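PDB 3MCH: molybdopterin biosynthesis enzyme, MoaB from Thermus thermophilus, which takes part in molybdenum cofactor biosynthesis, where it probably binds molybdopterin. Local coordinates for residues B[1-14]-B[33-45]. Sequence-based numbering, arbitrary orientation.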
loop_
_atom_site.group_PDB
_atom_site.type_symbol
_atom_site.label_atom_id
_atom_site.label_comp_id
_atom_site.label_asym_id
_atom_site.label_seq_id
_atom_site.Cartn_x
_atom_site.Cartn_y
_atom_site.Cartn_z
ATOM N N MET B 1 24.185 -13.399 -8.154
ATOM C CA MET B 1 23.869 -13.262 -9.608
ATOM C C MET B 1 22.470 -13.804 -9.886
ATOM O O MET B 1 22.196 -14.990 -9.683
ATOM C CB MET B 1 24.911 -14.018 -10.436
ATOM C CG MET B 1 24.769 -13.828 -11.936
ATOM S SD MET B 1 24.715 -12.089 -12.395
ATOM C CE MET B 1 26.399 -11.583 -12.008
ATOM N N PHE B 2 21.587 -12.933 -10.364
ATOM C CA PHE B 2 20.207 -13.319 -10.634
ATOM C C PHE B 2 19.814 -13.127 -12.095
ATOM O O PHE B 2 20.138 -12.114 -12.708
ATOM C CB PHE B 2 19.279 -12.502 -9.736
ATOM C CG PHE B 2 19.622 -12.601 -8.283
ATOM C CD1 PHE B 2 19.354 -13.766 -7.571
ATOM C CD2 PHE B 2 20.254 -11.545 -7.631
ATOM C CE1 PHE B 2 19.713 -13.880 -6.231
ATOM C CE2 PHE B 2 20.619 -11.649 -6.286
ATOM C CZ PHE B 2 20.346 -12.818 -5.589
ATOM N N ARG B 3 19.113 -14.115 -12.644
ATOM C CA ARG B 3 18.669 -14.069 -14.032
ATOM C C ARG B 3 17.426 -13.206 -14.134
ATOM O O ARG B 3 16.434 -13.440 -13.444
ATOM C CB ARG B 3 18.387 -15.485 -14.529
ATOM C CG ARG B 3 19.628 -16.360 -14.497
ATOM C CD ARG B 3 19.287 -17.818 -14.707
ATOM N NE ARG B 3 18.711 -18.062 -16.022
ATOM C CZ ARG B 3 17.614 -18.781 -16.230
ATOM N NH1 ARG B 3 16.966 -19.325 -15.205
ATOM N NH2 ARG B 3 17.166 -18.960 -17.462
ATOM N N VAL B 4 17.489 -12.213 -15.014
ATOM C CA VAL B 4 16.405 -11.260 -15.198
ATOM C C VAL B 4 15.761 -11.315 -16.573
ATOM O O VAL B 4 16.437 -11.489 -17.581
ATOM C CB VAL B 4 16.922 -9.817 -14.989
ATOM C CG1 VAL B 4 15.779 -8.807 -15.105
ATOM C CG2 VAL B 4 17.601 -9.707 -13.643
ATOM N N GLY B 5 14.444 -11.154 -16.591
ATOM C CA GLY B 5 13.704 -11.113 -17.835
ATOM C C GLY B 5 13.061 -9.737 -17.912
ATOM O O GLY B 5 12.520 -9.251 -16.918
ATOM N N ILE B 6 13.137 -9.093 -19.071
ATOM C CA ILE B 6 12.537 -7.774 -19.247
ATOM C C ILE B 6 11.381 -7.930 -20.229
ATOM O O ILE B 6 11.579 -8.350 -21.366
ATOM C CB ILE B 6 13.574 -6.753 -19.798
ATOM C CG1 ILE B 6 14.725 -6.595 -18.799
ATOM C CG2 ILE B 6 12.908 -5.396 -20.042
ATOM C CD1 ILE B 6 14.367 -6.141 -17.357
ATOM N N LEU B 7 10.172 -7.610 -19.776
ATOM C CA LEU B 7 8.985 -7.728 -20.615
ATOM C C LEU B 7 8.367 -6.370 -20.906
ATOM O O LEU B 7 7.843 -5.717 -20.008
ATOM C CB LEU B 7 7.945 -8.617 -19.931
ATOM C CG LEU B 7 6.645 -8.851 -20.710
ATOM C CD1 LEU B 7 6.959 -9.547 -22.027
ATOM C CD2 LEU B 7 5.692 -9.692 -19.876
ATOM N N THR B 8 8.427 -5.947 -22.165
ATOM C CA THR B 8 7.860 -4.665 -22.559
ATOM C C THR B 8 6.423 -4.861 -23.033
ATOM O O THR B 8 6.170 -5.479 -24.070
ATOM C CB THR B 8 8.703 -4.003 -23.666
ATOM O OG1 THR B 8 10.000 -3.688 -23.140
ATOM C CG2 THR B 8 8.045 -2.714 -24.154
ATOM N N VAL B 9 5.489 -4.333 -22.249
ATOM C CA VAL B 9 4.065 -4.444 -22.531
ATOM C C VAL B 9 3.427 -3.258 -23.245
ATOM O O VAL B 9 3.318 -2.170 -22.678
ATOM C CB VAL B 9 3.257 -4.596 -21.215
ATOM C CG1 VAL B 9 1.777 -4.796 -21.527
ATOM C CG2 VAL B 9 3.795 -5.764 -20.402
ATOM N N SER B 10 3.010 -3.482 -24.492
ATOM C CA SER B 10 2.358 -2.458 -25.307
ATOM C C SER B 10 1.938 -3.082 -26.633
ATOM O O SER B 10 2.547 -4.045 -27.092
ATOM C CB SER B 10 3.290 -1.253 -25.434
ATOM O OG SER B 10 2.771 -0.341 -26.395
ATOM N N ASP B 11 0.901 -2.521 -27.251
ATOM C CA ASP B 11 0.429 -3.017 -28.537
ATOM C C ASP B 11 1.296 -2.268 -29.549
ATOM O O ASP B 11 1.522 -2.746 -30.661
ATOM C CB ASP B 11 -1.052 -2.703 -28.778
ATOM C CG ASP B 11 -1.971 -3.406 -27.802
ATOM O OD1 ASP B 11 -1.773 -4.613 -27.550
ATOM O OD2 ASP B 11 -2.905 -2.753 -27.296
ATOM N N LYS B 12 1.771 -1.090 -29.154
ATOM C CA LYS B 12 2.601 -0.264 -30.023
ATOM C C LYS B 12 3.941 -0.900 -30.379
ATOM O O LYS B 12 4.681 -0.380 -31.213
ATOM C CB LYS B 12 2.821 1.109 -29.379
ATOM C CG LYS B 12 1.530 1.897 -29.195
ATOM C CD LYS B 12 1.778 3.290 -28.640
ATOM C CE LYS B 12 0.479 4.079 -28.557
ATOM N NZ LYS B 12 0.687 5.476 -28.084
ATOM N N GLY B 13 4.245 -2.030 -29.747
ATOM C CA GLY B 13 5.488 -2.721 -30.027
ATOM C C GLY B 13 5.333 -3.691 -31.185
ATOM O O GLY B 13 6.281 -4.370 -31.568
ATOM N N PHE B 14 4.130 -3.754 -31.745
ATOM C CA PHE B 14 3.847 -4.646 -32.865
ATOM C C PHE B 14 3.304 -3.837 -34.038
ATOM O O PHE B 14 2.460 -4.309 -34.806
ATOM C CB PHE B 14 2.829 -5.704 -32.427
ATOM C CG PHE B 14 3.328 -6.596 -31.329
ATOM C CD1 PHE B 14 4.008 -7.772 -31.628
ATOM C CD2 PHE B 14 3.169 -6.235 -29.994
ATOM C CE1 PHE B 14 4.521 -8.578 -30.617
ATOM C CE2 PHE B 14 3.679 -7.034 -28.974
ATOM C CZ PHE B 14 4.358 -8.207 -29.288
ATOM N N GLY B 33 25.487 -4.614 -11.402
ATOM C CA GLY B 33 24.934 -5.338 -10.270
ATOM C C GLY B 33 24.881 -6.835 -10.498
ATOM O O GLY B 33 25.205 -7.307 -11.593
ATOM N N PRO B 34 24.475 -7.614 -9.479
ATOM C CA PRO B 34 24.383 -9.074 -9.567
ATOM C C PRO B 34 23.206 -9.489 -10.434
ATOM O O PRO B 34 22.353 -10.274 -10.014
ATOM C CB PRO B 34 24.206 -9.489 -8.112
ATOM C CG PRO B 34 23.371 -8.379 -7.563
ATOM C CD PRO B 34 24.061 -7.147 -8.142
ATOM N N PHE B 35 23.180 -8.955 -11.650
ATOM C CA PHE B 35 22.104 -9.227 -12.588
ATOM C C PHE B 35 22.614 -9.607 -13.967
ATOM O O PHE B 35 23.616 -9.074 -14.445
ATOM C CB PHE B 35 21.222 -7.984 -12.747
ATOM C CG PHE B 35 20.699 -7.441 -11.454
ATOM C CD1 PHE B 35 19.708 -8.119 -10.746
ATOM C CD2 PHE B 35 21.211 -6.257 -10.927
ATOM C CE1 PHE B 35 19.232 -7.625 -9.531
ATOM C CE2 PHE B 35 20.741 -5.754 -9.710
ATOM C CZ PHE B 35 19.751 -6.440 -9.011
ATOM N N GLU B 36 21.912 -10.533 -14.604
ATOM C CA GLU B 36 22.236 -10.935 -15.961
ATOM C C GLU B 36 20.900 -11.068 -16.681
ATOM O O GLU B 36 20.027 -11.841 -16.269
ATOM C CB GLU B 36 23.039 -12.244 -15.985
ATOM C CG GLU B 36 22.446 -13.410 -15.226
ATOM C CD GLU B 36 23.412 -14.582 -15.132
ATOM O OE1 GLU B 36 24.566 -14.447 -15.600
ATOM O OE2 GLU B 36 23.019 -15.637 -14.586
ATOM N N VAL B 37 20.728 -10.268 -17.730
ATOM C CA VAL B 37 19.492 -10.276 -18.498
ATOM C C VAL B 37 19.488 -11.505 -19.386
ATOM O O VAL B 37 20.232 -11.579 -20.372
ATOM C CB VAL B 37 19.364 -8.995 -19.350
ATOM C CG1 VAL B 37 18.083 -9.035 -20.176
ATOM C CG2 VAL B 37 19.357 -7.772 -18.432
ATOM N N ALA B 38 18.645 -12.463 -19.018
ATOM C CA ALA B 38 18.543 -13.732 -19.722
ATOM C C ALA B 38 17.361 -13.818 -20.674
ATOM O O ALA B 38 17.203 -14.810 -21.383
ATOM C CB ALA B 38 18.470 -14.863 -18.713
ATOM N N ALA B 39 16.523 -12.790 -20.686
ATOM C CA ALA B 39 15.369 -12.798 -21.573
ATOM C C ALA B 39 14.811 -11.411 -21.799
ATOM O O ALA B 39 14.879 -10.553 -20.921
ATOM C CB ALA B 39 14.279 -13.700 -20.999
ATOM N N TYR B 40 14.267 -11.205 -22.994
ATOM C CA TYR B 40 13.646 -9.947 -23.372
ATOM C C TYR B 40 12.587 -10.227 -24.430
ATOM O O TYR B 40 12.874 -10.835 -25.467
ATOM C CB TYR B 40 14.675 -8.960 -23.930
ATOM C CG TYR B 40 14.039 -7.828 -24.715
ATOM C CD1 TYR B 40 13.114 -6.971 -24.116
ATOM C CD2 TYR B 40 14.330 -7.641 -26.068
ATOM C CE1 TYR B 40 12.489 -5.956 -24.848
ATOM C CE2 TYR B 40 13.712 -6.632 -26.805
ATOM C CZ TYR B 40 12.794 -5.797 -26.189
ATOM O OH TYR B 40 12.167 -4.811 -26.920
ATOM N N GLU B 41 11.362 -9.791 -24.162
ATOM C CA GLU B 41 10.261 -9.984 -25.096
ATOM C C GLU B 41 9.315 -8.790 -25.092
ATOM O O GLU B 41 9.251 -8.024 -24.124
ATOM C CB GLU B 41 9.465 -11.254 -24.742
ATOM C CG GLU B 41 10.084 -12.577 -25.210
ATOM C CD GLU B 41 9.231 -13.792 -24.837
ATOM O OE1 GLU B 41 8.008 -13.765 -25.093
ATOM O OE2 GLU B 41 9.779 -14.779 -24.296
ATOM N N LEU B 42 8.601 -8.629 -26.201
ATOM C CA LEU B 42 7.600 -7.579 -26.352
ATOM C C LEU B 42 6.294 -8.353 -26.296
ATOM O O LEU B 42 6.215 -9.467 -26.816
ATOM C CB LEU B 42 7.704 -6.907 -27.721
ATOM C CG LEU B 42 8.933 -6.059 -28.049
ATOM C CD1 LEU B 42 9.009 -5.840 -29.553
ATOM C CD2 LEU B 42 8.851 -4.737 -27.317
ATOM N N VAL B 43 5.278 -7.781 -25.665
ATOM C CA VAL B 43 3.991 -8.455 -25.582
ATOM C C VAL B 43 2.888 -7.413 -25.723
ATOM O O VAL B 43 3.036 -6.278 -25.269
ATOM C CB VAL B 43 3.845 -9.213 -24.236
ATOM C CG1 VAL B 43 3.675 -8.224 -23.088
ATOM C CG2 VAL B 43 2.670 -10.170 -24.302
ATOM N N PRO B 44 1.775 -7.777 -26.383
ATOM C CA PRO B 44 0.659 -6.846 -26.570
ATOM C C PRO B 44 -0.028 -6.500 -25.248
ATOM O O PRO B 44 0.228 -7.134 -24.224
ATOM C CB PRO B 44 -0.278 -7.612 -27.507
ATOM C CG PRO B 44 0.638 -8.550 -28.239
ATOM C CD PRO B 44 1.552 -9.018 -27.145
ATOM N N ASP B 45 -0.895 -5.492 -25.283
ATOM C CA ASP B 45 -1.645 -5.074 -24.103
ATOM C C ASP B 45 -2.824 -6.031 -24.041
ATOM O O ASP B 45 -3.976 -5.615 -24.149
ATOM C CB ASP B 45 -2.189 -3.655 -24.278
ATOM C CG ASP B 45 -1.174 -2.595 -23.923
ATOM O OD1 ASP B 45 -0.716 -2.582 -22.762
ATOM O OD2 ASP B 45 -0.836 -1.774 -24.800
HETATM O O HOH W 1 22.230 -16.814 -12.174
#
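With its CG swung beside the backbone N (chi1 -65°), D11 turns its carboxylate onto D45, whose N lies 2.6 Å from D11 OD1 and donates from above the carboxylate plane. V43 holds CG1 between its backbone N and carbonyl carbon (chi1 71°), which brings that methyl against both L7 CD1 (3.7 Å) and V9 CG2 (3.6 Å). The F14 ring lies against the end of strand 35-43, with L42 O at its edge and F14 CE2 3.4 Å from P44 CD. Strands 2-9 and 35-43 pair in parallel, the latter forming an outer edge of the chain's sheet, and helix 21-30 links them in a beta-alpha-beta unit. A beta bulge shifts the register after V4, whose O accepts from A38 N at 2.8 Å and, weakly, from A39 N. Beyond the bulge, T8 OG1 lies at the edge of the Y40 ring; both hydroxyls hydrogen-bond to D20, and T8 OG1 also to N69. At the other end, M1 CG rests 3.6 Å from E36 CD, and a water donates to M1 O and E36 OE2. Replacing D11 by an alanine is likely to leave the D45 amide without this acceptor and R77 without its salt-bridge partner. D11 OD2 and D45 OD2 stand 3.4 Å apart just beyond the strand ends, where the junction becomes a polar cluster gripped by backbone amides as well as side chains.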